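Local structure of AmbC (Sorangium cellulosum, 5O15) at residues A[95-103]-A[114-122]; A[41-49]-A[203-212]. The protein is a bifunctional dehydratase-cyclase domain of ambruticin biosynthesis, which probably dehydrates a polyketide intermediate and then closes a heterocycle on it. One frame throughout, in Å; residues are numbered along the deposited sequence.

Contact 1 (A[95-103]-A[114-122]); sequences GAVTLQVTV and FAVHSRPDG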
ATOM      1  N   GLY A  95       8.992  17.994  -8.627  1.00 30.25           N
ATOM      2  CA  GLY A  95       9.898  17.340  -9.544  1.00 29.76           C
ATOM      3  C   GLY A  95       9.410  15.950  -9.837  1.00 27.54           C
ATOM      4  O   GLY A  95       8.234  15.639  -9.683  1.00 27.39           O
ATOM      5  N   ALA A  96      10.334  15.108 -10.281  1.00 25.74           N
ATOM      6  CA  ALA A  96       9.964  13.757 -10.683  1.00 23.66           C
ATOM      7  C   ALA A  96      11.096  12.795 -10.388  1.00 23.53           C
ATOM      8  O   ALA A  96      12.264  13.185 -10.290  1.00 26.08           O
ATOM      9  CB  ALA A  96       9.601  13.708 -12.166  1.00 25.09           C
ATOM     10  N   VAL A  97      10.723  11.536 -10.216  1.00 21.35           N
ATOM     11  CA  VAL A  97      11.684  10.452 -10.127  1.00 21.22           C
ATOM     12  C   VAL A  97      11.407   9.484 -11.264  1.00 19.58           C
ATOM     13  O   VAL A  97      10.269   9.291 -11.701  1.00 21.43           O
ATOM     14  CB  VAL A  97      11.678   9.716  -8.768  1.00 24.44           C
ATOM     15  CG1 VAL A  97      12.018  10.662  -7.636  1.00 27.91           C
ATOM     16  CG2 VAL A  97      10.345   9.081  -8.539  1.00 23.61           C
ATOM     17  N   THR A  98      12.466   8.876 -11.743  1.00 19.69           N
ATOM     18  CA  THR A  98      12.356   7.794 -12.693  1.00 19.59           C
ATOM     19  C   THR A  98      12.233   6.501 -11.901  1.00 17.10           C
ATOM     20  O   THR A  98      12.876   6.331 -10.860  1.00 18.18           O
ATOM     21  CB  THR A  98      13.605   7.754 -13.592  1.00 23.81           C
ATOM     22  OG1 THR A  98      13.744   9.006 -14.261  1.00 29.51           O
ATOM     23  CG2 THR A  98      13.473   6.720 -14.660  1.00 24.76           C
ATOM     24  N   LEU A  99      11.416   5.590 -12.407  1.00 15.92           N
ATOM     25  CA  LEU A  99      11.162   4.311 -11.772  1.00 14.65           C
ATOM     26  C   LEU A  99      11.656   3.175 -12.652  1.00 14.24           C
ATOM     27  O   LEU A  99      11.663   3.268 -13.889  1.00 15.22           O
ATOM     28  CB  LEU A  99       9.657   4.110 -11.596  1.00 15.27           C
ATOM     29  CG  LEU A  99       8.925   5.145 -10.747  1.00 16.31           C
ATOM     30  CD1 LEU A  99       7.431   4.832 -10.722  1.00 18.18           C
ATOM     31  CD2 LEU A  99       9.477   5.107  -9.361  1.00 18.24           C
ATOM     32  N   GLN A 100      11.998   2.064 -11.998  1.00 13.43           N
ATOM     33  CA  GLN A 100      12.290   0.843 -12.738  1.00 12.53           C
ATOM     34  C   GLN A 100      11.808  -0.331 -11.911  1.00 12.96           C
ATOM     35  O   GLN A 100      12.082  -0.397 -10.710  1.00 15.07           O
ATOM     36  CB  GLN A 100      13.777   0.699 -13.038  1.00 12.79           C
ATOM     37  CG  GLN A 100      14.058  -0.388 -14.057  1.00 13.46           C
ATOM     38  CD  GLN A 100      15.497  -0.452 -14.468  1.00 13.66           C
ATOM     39  OE1 GLN A 100      16.160  -1.478 -14.289  1.00 14.71           O
ATOM     40  NE2 GLN A 100      15.983   0.625 -15.051  1.00 14.56           N
ATOM     41  N   VAL A 101      11.099  -1.250 -12.543  1.00 12.15           N
ATOM     42  CA  VAL A 101      10.759  -2.516 -11.923  1.00 12.44           C
ATOM     43  C   VAL A 101      11.467  -3.599 -12.714  1.00 12.28           C
ATOM     44  O   VAL A 101      11.271  -3.721 -13.924  1.00 13.89           O
ATOM     45  CB  VAL A 101       9.255  -2.777 -11.888  1.00 13.74           C
ATOM     46  CG1 VAL A 101       9.009  -4.040 -11.141  1.00 15.39           C
ATOM     47  CG2 VAL A 101       8.509  -1.581 -11.207  1.00 15.22           C
ATOM     48  N   THR A 102      12.297  -4.366 -12.030  0.84 12.74           N
ATOM     49  CA  THR A 102      13.017  -5.485 -12.638  0.84 13.72           C
ATOM     50  C   THR A 102      12.278  -6.761 -12.263  0.84 12.56           C
ATOM     51  O   THR A 102      11.862  -6.945 -11.116  0.84 14.08           O
ATOM     52  CB  THR A 102      14.510  -5.485 -12.215  0.84 17.56           C
ATOM     53  OG1 THR A 102      14.661  -5.529 -10.814  0.84 22.98           O
ATOM     54  CG2 THR A 102      15.214  -4.265 -12.677  0.84 17.76           C
ATOM     55  N   VAL A 103      12.115  -7.665 -13.238  1.00 12.76           N
ATOM     56  CA  VAL A 103      11.467  -8.939 -12.996  1.00 12.34           C
ATOM     57  C   VAL A 103      12.388 -10.028 -13.517  1.00 12.99           C
ATOM     58  O   VAL A 103      12.828  -9.972 -14.682  1.00 13.70           O
ATOM     59  CB  VAL A 103      10.077  -9.029 -13.657  1.00 13.31           C
ATOM     60  CG1 VAL A 103       9.384 -10.337 -13.232  1.00 15.63           C
ATOM     61  CG2 VAL A 103       9.185  -7.838 -13.259  1.00 13.82           C
ATOM     62  N   PHE A 114      11.447  -9.978  -8.088  1.00 12.05           N
ATOM     63  CA  PHE A 114      11.333  -8.643  -8.651  1.00 12.16           C
ATOM     64  C   PHE A 114      11.981  -7.643  -7.706  1.00 11.84           C
ATOM     65  O   PHE A 114      12.195  -7.932  -6.532  1.00 12.23           O
ATOM     66  CB  PHE A 114       9.867  -8.250  -8.925  1.00 12.60           C
ATOM     67  CG  PHE A 114       9.099  -7.937  -7.681  1.00 12.58           C
ATOM     68  CD1 PHE A 114       8.438  -8.915  -6.983  1.00 13.29           C
ATOM     69  CD2 PHE A 114       9.083  -6.636  -7.194  1.00 14.47           C
ATOM     70  CE1 PHE A 114       7.758  -8.622  -5.821  1.00 15.15           C
ATOM     71  CE2 PHE A 114       8.365  -6.313  -6.001  1.00 16.26           C
ATOM     72  CZ  PHE A 114       7.750  -7.309  -5.337  1.00 16.03           C
ATOM     73  N   ALA A 115      12.237  -6.451  -8.211  1.00 11.62           N
ATOM     74  CA  ALA A 115      12.697  -5.334  -7.389  1.00 12.87           C
ATOM     75  C   ALA A 115      12.123  -4.043  -7.956  1.00 12.21           C
ATOM     76  O   ALA A 115      11.838  -3.962  -9.148  1.00 13.05           O
ATOM     77  CB  ALA A 115      14.222  -5.236  -7.296  1.00 14.73           C
ATOM     78  N   VAL A 116      11.952  -3.035  -7.095  1.00 12.57           N
ATOM     79  CA  VAL A 116      11.477  -1.710  -7.483  1.00 13.66           C
ATOM     80  C   VAL A 116      12.547  -0.707  -7.099  1.00 14.38           C
ATOM     81  O   VAL A 116      12.993  -0.696  -5.949  1.00 14.69           O
ATOM     82  CB  VAL A 116      10.165  -1.368  -6.759  1.00 14.56           C
ATOM     83  CG1 VAL A 116       9.680   0.002  -7.176  1.00 17.52           C
ATOM     84  CG2 VAL A 116       9.140  -2.450  -7.022  1.00 16.29           C
ATOM     85  N   HIS A 117      12.906   0.180  -8.038  1.00 15.34           N
ATOM     86  CA  HIS A 117      13.994   1.135  -7.869  1.00 15.03           C
ATOM     87  C   HIS A 117      13.561   2.502  -8.353  1.00 14.87           C
ATOM     88  O   HIS A 117      12.659   2.615  -9.183  1.00 15.06           O
ATOM     89  CB  HIS A 117      15.145   0.734  -8.770  1.00 16.38           C
ATOM     90  CG  HIS A 117      15.300  -0.730  -8.894  1.00 21.07           C
ATOM     91  ND1 HIS A 117      16.205  -1.376  -8.118  1.00 17.79           N
ATOM     92  CD2 HIS A 117      14.670  -1.681  -9.632  1.00 22.59           C
ATOM     93  CE1 HIS A 117      16.230  -2.658  -8.428  1.00 24.22           C
ATOM     94  NE2 HIS A 117      15.288  -2.875  -9.337  1.00 24.85           N
ATOM     95  N   SER A 118      14.265   3.532  -7.888  1.00 14.93           N
ATOM     96  CA  SER A 118      14.051   4.860  -8.432  1.00 15.02           C
ATOM     97  C   SER A 118      15.362   5.609  -8.501  1.00 16.28           C
ATOM     98  O   SER A 118      16.343   5.243  -7.861  1.00 17.60           O
ATOM     99  CB  SER A 118      13.029   5.653  -7.618  1.00 17.93           C
ATOM    100  OG  SER A 118      13.635   6.245  -6.509  1.00 20.43           O
ATOM    101  N   ARG A 119      15.348   6.676  -9.283  1.00 16.63           N
ATOM    102  CA  ARG A 119      16.457   7.613  -9.308  1.00 20.08           C
ATOM    103  C   ARG A 119      15.910   8.997  -9.613  1.00 22.59           C
ATOM    104  O   ARG A 119      14.885   9.114 -10.292  1.00 22.17           O
ATOM    105  CB  ARG A 119      17.526   7.209 -10.335  1.00 25.25           C
ATOM    106  CG  ARG A 119      17.130   7.353 -11.780  1.00 31.61           C
ATOM    107  CD  ARG A 119      18.287   6.999 -12.747  1.00 38.16           C
ATOM    108  NE  ARG A 119      17.897   7.369 -14.104  1.00 44.61           N
ATOM    109  CZ  ARG A 119      18.386   6.843 -15.221  1.00 49.57           C
ATOM    110  NH1 ARG A 119      19.325   5.898 -15.194  1.00 49.06           N
ATOM    111  NH2 ARG A 119      17.922   7.281 -16.384  1.00 52.24           N
ATOM    112  N   PRO A 120      16.562  10.062  -9.136  1.00 27.13           N
ATOM    113  CA  PRO A 120      16.070  11.411  -9.441  1.00 31.43           C
ATOM    114  C   PRO A 120      15.995  11.640 -10.944  1.00 36.15           C
ATOM    115  O   PRO A 120      16.871  11.220 -11.702  1.00 36.34           O
ATOM    116  CB  PRO A 120      17.105  12.334  -8.782  1.00 33.09           C
ATOM    117  CG  PRO A 120      17.762  11.511  -7.737  1.00 31.50           C
ATOM    118  CD  PRO A 120      17.731  10.085  -8.240  1.00 28.61           C
ATOM    119  N   ASP A 121      14.930  12.312 -11.370  1.00 40.32           N
ATOM    120  CA  ASP A 121      14.664  12.489 -12.790  1.00 49.04           C
ATOM    121  C   ASP A 121      15.619  13.528 -13.359  1.00 55.36           C
ATOM    122  O   ASP A 121      15.834  14.582 -12.756  1.00 55.69           O
ATOM    123  CB  ASP A 121      13.212  12.934 -12.970  1.00 51.90           C
ATOM    124  CG  ASP A 121      12.818  13.107 -14.419  1.00 54.84           C
ATOM    125  OD1 ASP A 121      12.860  12.116 -15.178  1.00 56.78           O
ATOM    126  OD2 ASP A 121      12.437  14.237 -14.787  1.00 54.92           O
ATOM    127  N   GLY A 122      16.209  13.216 -14.511  1.00 60.59           N
ATOM    128  CA  GLY A 122      17.144  14.116 -15.157  1.00 65.40           C
ATOM    129  C   GLY A 122      18.585  13.662 -15.037  1.00 69.71           C
ATOM    130  O   GLY A 122      19.356  13.772 -15.995  1.00 71.06           O
TER
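Thr-102 and His-117 meet across two antiparallel strands, 96-103 and 114-120, whose axes come within 4.5 Å. Backbone hydrogen bonds run both ways in the pairs Thr-98 with Arg-119, Gln-100 with His-117 and Thr-102 with Ala-115; in the last, Thr-102 N reaches Ala-115 O at 2.9 Å. Leu-99/Ser-118 and Val-101/Val-116 alternate with them, and Val-103/Phe-114 follows at the end; all three are non-hydrogen-bonded, and CA-H...O contacts fill in, such as Val-101 CA to Ala-115 O at 3.3 Å.

Thr-98, Gln-100, Thr-102, Ala-115, His-117 and Arg-119 share one face, where the His-117 side chain leans over the partner strand. Its CG lies anti to its own carbonyl carbon (chi1 -36°), which carries the ring across the strand boundary. His-117 CB stands 3.8 Å from Gln-100 O and CG about as far; His-117 CD2 comes to 3.1 Å from Gln-100 O, near the ring plane. At the far end, in the Thr-102 conformer described, one of two, His-117 NE2 hydrogen-bonds Thr-102 OG1 at 3.1 Å, in plane at the ring edge, a bond less certain for that reason.

The opposite face carries Leu-99, Val-101, Val-103, Phe-114, Val-116 and Ser-118. Val-101 CG2 meets Val-116 CG2 at 4.3 Å, and Ser-118 OG is hydrogen-bonded to His-131 of strand 129-137. The two strands follow each other in the chain and form a beta hairpin; its apolar face lies on Leu-67, Ala-68 and Ala-71 of helix 61-75, as in the hotdog fold, where an antiparallel sheet wraps a central helix.

Contact 2 (A[41-49]-A[203-212]); sequences STVEHAWVL and RAQDFGLHPA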
ATOM      1  N   SER A  41       5.867  11.943 -11.382  1.00 19.64           N
ATOM      2  CA  SER A  41       5.947  13.389 -11.185  1.00 22.42           C
ATOM      3  C   SER A  41       5.070  13.828 -10.020  1.00 21.34           C
ATOM      4  O   SER A  41       3.889  13.478  -9.971  1.00 21.75           O
ATOM      5  CB  SER A  41       5.446  14.110 -12.429  1.00 24.75           C
ATOM      6  OG  SER A  41       5.219  15.478 -12.161  1.00 25.76           O
ATOM      7  N   THR A  42       5.645  14.602  -9.097  1.00 20.79           N
ATOM      8  CA  THR A  42       4.874  15.151  -7.991  1.00 21.48           C
ATOM      9  C   THR A  42       4.125  16.417  -8.388  1.00 21.69           C
ATOM     10  O   THR A  42       3.388  16.973  -7.561  1.00 23.31           O
ATOM     11  CB  THR A  42       5.764  15.421  -6.765  1.00 21.74           C
ATOM     12  OG1 THR A  42       6.713  16.464  -7.060  1.00 23.55           O
ATOM     13  CG2 THR A  42       6.496  14.144  -6.276  1.00 21.44           C
ATOM     14  N   VAL A  43       4.303  16.881  -9.617  1.00 23.76           N
ATOM     15  CA  VAL A  43       3.418  17.882 -10.195  1.00 27.10           C
ATOM     16  C   VAL A  43       2.150  17.221 -10.711  1.00 27.91           C
ATOM     17  O   VAL A  43       1.037  17.658 -10.406  1.00 30.45           O
ATOM     18  CB  VAL A  43       4.151  18.652 -11.311  1.00 31.21           C
ATOM     19  CG1 VAL A  43       3.257  19.732 -11.887  1.00 32.27           C
ATOM     20  CG2 VAL A  43       5.457  19.252 -10.789  1.00 32.78           C
ATOM     21  N   GLU A  44       2.290  16.145 -11.489  1.00 27.10           N
ATOM     22  CA  GLU A  44       1.110  15.481 -12.041  1.00 27.09           C
ATOM     23  C   GLU A  44       0.353  14.711 -10.972  1.00 25.04           C
ATOM     24  O   GLU A  44      -0.881  14.649 -11.013  1.00 29.20           O
ATOM     25  CB  GLU A  44       1.516  14.535 -13.170  1.00 31.12           C
ATOM     26  CG  GLU A  44       2.306  15.187 -14.314  1.00 39.78           C
ATOM     27  CD  GLU A  44       3.003  14.178 -15.223  1.00 47.09           C
ATOM     28  OE1 GLU A  44       2.653  12.974 -15.184  1.00 50.68           O
ATOM     29  OE2 GLU A  44       3.917  14.590 -15.971  1.00 48.65           O
ATOM     30  N   HIS A  45       1.072  14.161  -9.997  1.00 21.06           N
ATOM     31  CA  HIS A  45       0.514  13.372  -8.905  1.00 19.83           C
ATOM     32  C   HIS A  45       0.811  14.068  -7.590  1.00 18.90           C
ATOM     33  O   HIS A  45       1.439  13.491  -6.700  1.00 19.09           O
ATOM     34  CB  HIS A  45       1.075  11.948  -8.936  1.00 18.82           C
ATOM     35  CG  HIS A  45       0.566  11.182 -10.101  1.00 20.61           C
ATOM     36  ND1 HIS A  45      -0.636  10.510 -10.082  1.00 21.90           N
ATOM     37  CD2 HIS A  45       1.034  11.084 -11.366  1.00 21.68           C
ATOM     38  CE1 HIS A  45      -0.872  10.003 -11.274  1.00 21.42           C
ATOM     39  NE2 HIS A  45       0.121  10.351 -12.076  1.00 22.09           N
ATOM     40  N   ALA A  46       0.349  15.307  -7.449  1.00 19.75           N
ATOM     41  CA  ALA A  46       0.631  16.074  -6.248  1.00 21.22           C
ATOM     42  C   ALA A  46       0.077  15.402  -5.003  1.00 18.51           C
ATOM     43  O   ALA A  46       0.600  15.635  -3.911  1.00 19.13           O
ATOM     44  CB  ALA A  46       0.074  17.496  -6.377  1.00 24.48           C
ATOM     45  N   TRP A  47      -0.951  14.564  -5.144  1.00 16.69           N
ATOM     46  CA  TRP A  47      -1.492  13.843  -4.001  1.00 16.86           C
ATOM     47  C   TRP A  47      -0.436  13.077  -3.211  1.00 15.35           C
ATOM     48  O   TRP A  47      -0.614  12.886  -2.002  1.00 15.59           O
ATOM     49  CB  TRP A  47      -2.624  12.906  -4.409  1.00 17.34           C
ATOM     50  CG  TRP A  47      -2.240  11.801  -5.361  1.00 16.47           C
ATOM     51  CD1 TRP A  47      -2.245  11.844  -6.727  1.00 17.20           C
ATOM     52  CD2 TRP A  47      -1.815  10.475  -5.015  1.00 14.76           C
ATOM     53  NE1 TRP A  47      -1.837  10.634  -7.247  1.00 17.33           N
ATOM     54  CE2 TRP A  47      -1.583   9.779  -6.214  1.00 15.57           C
ATOM     55  CE3 TRP A  47      -1.631   9.806  -3.806  1.00 14.69           C
ATOM     56  CZ2 TRP A  47      -1.183   8.474  -6.232  1.00 16.15           C
ATOM     57  CZ3 TRP A  47      -1.209   8.495  -3.844  1.00 15.04           C
ATOM     58  CH2 TRP A  47      -0.990   7.855  -5.047  1.00 15.82           C
ATOM     59  N   VAL A  48       0.642  12.580  -3.862  1.00 14.87           N
ATOM     60  CA  VAL A  48       1.597  11.782  -3.101  1.00 14.29           C
ATOM     61  C   VAL A  48       2.256  12.621  -2.020  1.00 15.02           C
ATOM     62  O   VAL A  48       2.727  12.081  -1.015  1.00 15.02           O
ATOM     63  CB  VAL A  48       2.655  11.105  -4.006  1.00 14.84           C
ATOM     64  CG1 VAL A  48       1.977  10.176  -4.975  1.00 15.33           C
ATOM     65  CG2 VAL A  48       3.538  12.110  -4.738  1.00 15.69           C
ATOM     66  N   LEU A  49       2.345  13.940  -2.231  1.00 15.17           N
ATOM     67  CA  LEU A  49       2.968  14.837  -1.262  1.00 16.34           C
ATOM     68  C   LEU A  49       2.163  14.972   0.016  1.00 16.05           C
ATOM     69  O   LEU A  49       2.671  15.527   0.999  1.00 17.64           O
ATOM     70  CB  LEU A  49       3.216  16.211  -1.892  1.00 17.95           C
ATOM     71  CG  LEU A  49       4.154  16.216  -3.104  1.00 20.11           C
ATOM     72  CD1 LEU A  49       4.188  17.623  -3.738  1.00 20.83           C
ATOM     73  CD2 LEU A  49       5.533  15.727  -2.689  1.00 21.68           C
ATOM     74  N   ARG A 203      -8.633   9.880 -10.452  0.52 26.01           N
ATOM     75  CA  ARG A 203      -7.602   9.050 -11.057  0.52 26.64           C
ATOM     76  C   ARG A 203      -7.690   7.591 -10.638  0.52 23.24           C
ATOM     77  O   ARG A 203      -6.907   6.781 -11.131  0.52 22.50           O
ATOM     78  CB  ARG A 203      -6.209   9.569 -10.688  0.52 31.09           C
ATOM     79  CG  ARG A 203      -5.750  10.797 -11.447  0.52 35.57           C
ATOM     80  CD  ARG A 203      -4.271  11.025 -11.206  0.52 37.43           C
ATOM     81  NE  ARG A 203      -3.986  12.331 -10.608  0.52 38.41           N
ATOM     82  CZ  ARG A 203      -3.438  13.363 -11.245  0.52 39.14           C
ATOM     83  NH1 ARG A 203      -3.098  13.277 -12.523  0.52 40.16           N
ATOM     84  NH2 ARG A 203      -3.223  14.494 -10.590  0.52 40.03           N
ATOM     85  N   ALA A 204      -8.612   7.230  -9.744  1.00 22.51           N
ATOM     86  CA  ALA A 204      -8.630   5.859  -9.231  1.00 22.44           C
ATOM     87  C   ALA A 204      -8.633   4.838 -10.358  1.00 20.22           C
ATOM     88  O   ALA A 204      -7.941   3.814 -10.284  1.00 18.65           O
ATOM     89  CB  ALA A 204      -9.851   5.656  -8.340  1.00 27.14           C
ATOM     90  N   GLN A 205      -9.397   5.105 -11.413  1.00 21.60           N
ATOM     91  CA  GLN A 205      -9.528   4.161 -12.513  1.00 25.28           C
ATOM     92  C   GLN A 205      -8.231   3.930 -13.274  1.00 24.66           C
ATOM     93  O   GLN A 205      -8.159   2.966 -14.038  1.00 27.30           O
ATOM     94  CB  GLN A 205     -10.612   4.659 -13.471  1.00 30.88           C
ATOM     95  CG  GLN A 205     -10.378   6.087 -13.961  1.00 37.97           C
ATOM     96  CD  GLN A 205     -11.550   6.615 -14.763  1.00 45.68           C
ATOM     97  OE1 GLN A 205     -12.215   5.865 -15.471  1.00 49.89           O
ATOM     98  NE2 GLN A 205     -11.823   7.908 -14.635  1.00 48.47           N
ATOM     99  N   ASP A 206      -7.213   4.781 -13.082  1.00 22.44           N
ATOM    100  CA  ASP A 206      -5.948   4.647 -13.789  1.00 23.94           C
ATOM    101  C   ASP A 206      -5.003   3.664 -13.107  1.00 21.02           C
ATOM    102  O   ASP A 206      -4.030   3.223 -13.731  1.00 22.96           O
ATOM    103  CB  ASP A 206      -5.260   6.016 -13.888  1.00 27.83           C
ATOM    104  CG  ASP A 206      -6.087   7.063 -14.638  1.00 34.32           C
ATOM    105  OD1 ASP A 206      -6.934   6.710 -15.487  1.00 35.97           O
ATOM    106  OD2 ASP A 206      -5.874   8.263 -14.370  1.00 36.84           O
ATOM    107  N   PHE A 207      -5.256   3.321 -11.848  1.00 17.94           N
ATOM    108  CA  PHE A 207      -4.379   2.459 -11.074  1.00 16.77           C
ATOM    109  C   PHE A 207      -4.995   1.071 -10.959  1.00 16.22           C
ATOM    110  O   PHE A 207      -6.201   0.892 -11.105  1.00 17.61           O
ATOM    111  CB  PHE A 207      -4.162   3.044  -9.664  1.00 16.04           C
ATOM    112  CG  PHE A 207      -3.325   4.305  -9.637  1.00 16.51           C
ATOM    113  CD1 PHE A 207      -1.946   4.214  -9.579  1.00 15.93           C
ATOM    114  CD2 PHE A 207      -3.896   5.553  -9.710  1.00 16.50           C
ATOM    115  CE1 PHE A 207      -1.168   5.354  -9.562  1.00 16.34           C
ATOM    116  CE2 PHE A 207      -3.110   6.690  -9.707  1.00 17.90           C
ATOM    117  CZ  PHE A 207      -1.749   6.584  -9.626  1.00 17.15           C
ATOM    118  N   GLY A 208      -4.151   0.092 -10.658  1.00 16.26           N
ATOM    119  CA  GLY A 208      -4.672  -1.202 -10.275  1.00 15.93           C
ATOM    120  C   GLY A 208      -5.427  -1.090  -8.959  1.00 14.86           C
ATOM    121  O   GLY A 208      -6.621  -1.402  -8.874  1.00 15.77           O
ATOM    122  N   LEU A 209      -4.732  -0.638  -7.924  1.00 14.05           N
ATOM    123  CA  LEU A 209      -5.338  -0.261  -6.661  1.00 13.72           C
ATOM    124  C   LEU A 209      -4.663   1.021  -6.205  1.00 13.78           C
ATOM    125  O   LEU A 209      -3.480   1.021  -5.845  1.00 13.55           O
ATOM    126  CB  LEU A 209      -5.203  -1.384  -5.648  1.00 14.86           C
ATOM    127  CG  LEU A 209      -5.832  -1.098  -4.288  1.00 15.50           C
ATOM    128  CD1 LEU A 209      -7.308  -0.700  -4.392  1.00 17.81           C
ATOM    129  CD2 LEU A 209      -5.674  -2.295  -3.392  1.00 17.40           C
ATOM    130  N   HIS A 210      -5.406   2.129  -6.268  1.00 13.65           N
ATOM    131  CA  HIS A 210      -4.812   3.408  -5.973  1.00 14.03           C
ATOM    132  C   HIS A 210      -4.101   3.317  -4.624  1.00 13.05           C
ATOM    133  O   HIS A 210      -4.712   2.907  -3.622  1.00 13.16           O
ATOM    134  CB  HIS A 210      -5.915   4.466  -5.887  1.00 14.16           C
ATOM    135  CG  HIS A 210      -5.417   5.866  -5.906  1.00 14.22           C
ATOM    136  ND1 HIS A 210      -4.664   6.394  -4.879  1.00 13.77           N
ATOM    137  CD2 HIS A 210      -5.575   6.860  -6.815  1.00 15.52           C
ATOM    138  CE1 HIS A 210      -4.402   7.666  -5.139  1.00 14.28           C
ATOM    139  NE2 HIS A 210      -4.951   7.976  -6.305  1.00 16.09           N
ATOM    140  N   PRO A 211      -2.848   3.738  -4.538  1.00 12.12           N
ATOM    141  CA  PRO A 211      -2.120   3.603  -3.268  1.00 11.93           C
ATOM    142  C   PRO A 211      -2.749   4.303  -2.094  1.00 12.63           C
ATOM    143  O   PRO A 211      -2.599   3.843  -0.955  1.00 12.46           O
ATOM    144  CB  PRO A 211      -0.739   4.176  -3.623  1.00 12.25           C
ATOM    145  CG  PRO A 211      -0.586   3.867  -5.075  1.00 12.65           C
ATOM    146  CD  PRO A 211      -1.962   4.073  -5.667  1.00 13.03           C
ATOM    147  N   ALA A 212      -3.447   5.417  -2.327  1.00 12.30           N
ATOM    148  CA  ALA A 212      -4.100   6.086  -1.208  1.00 12.63           C
ATOM    149  C   ALA A 212      -5.320   5.319  -0.704  1.00 12.24           C
ATOM    150  O   ALA A 212      -5.690   5.448   0.461  1.00 13.57           O
ATOM    151  CB  ALA A 212      -4.486   7.519  -1.582  1.00 14.17           C
TER
HETATM  152  O   HOH W   1      -3.084  15.086  -7.228  1.00 29.27           O
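Trp-47 lays its six-membered ring against His-210, and aromatic packing dominates the contact. His-210 CE1 sits over one indole face, 3.4 Å from Trp-47 CH2, but the planes are inclined at 44°, an oblique pair. Val-48 CG1 covers the opposite face. Phe-207 CZ and Pro-211 CB lie near the indole plane at its edge, the former 3.9 Å from Trp-47 CZ2. Trp-47 CG occupies the position between backbone N and carbonyl carbon (chi1 63°), which turns the indole toward 203-212.

No direct hydrogen bond crosses between the segments. Trp-47 NE1 donates to His-45 ND1 at 3.1 Å, in the imidazole plane, and Ala-212 N donates to His-210 ND1 at 3.0 Å, capping helix 211-225. Cutting the indole back to an alanine is likely to open a gap beside His-210 and to leave His-45 ND1 without its donor. Water 1 accepts from Trp-47 N and bridges to Arg-203 NH2 by a weak, doubtful bond.

In the one of two conformers described, Arg-203 lays CD and its guanidinium over His-45, Arg-203 CD 3.5 Å from His-45 CE1; the tip is less sure.

Because His-45 ND1 and His-210 ND1 both accept N-H bonds, any proton on either neutral imidazole would be expected on NE2.

Contacts 1 and 2 have their centres about 16 Å apart and meet where segment 41-49 leaves strand 34-41, the sheet neighbour of strand 96-103. There Thr-42 N lies 2.9 Å from Gly-95 O, a probable hydrogen bond, and Ala-96 CB packs 3.8 Å from Ser-41 CA. Along the chain come 41-49, then both strands of contact 1, and last 203-212. Contact 1 is thus local to the first hotdog region, whereas contact 2 joins distant parts of the chain. Helix 61-75 serves both, packing under the hairpin and touching Phe-207 and Pro-211. Contact 2 thus probably belongs to the seam between the two halves of the double hotdog fold, while contact 1 builds the sheet of the first.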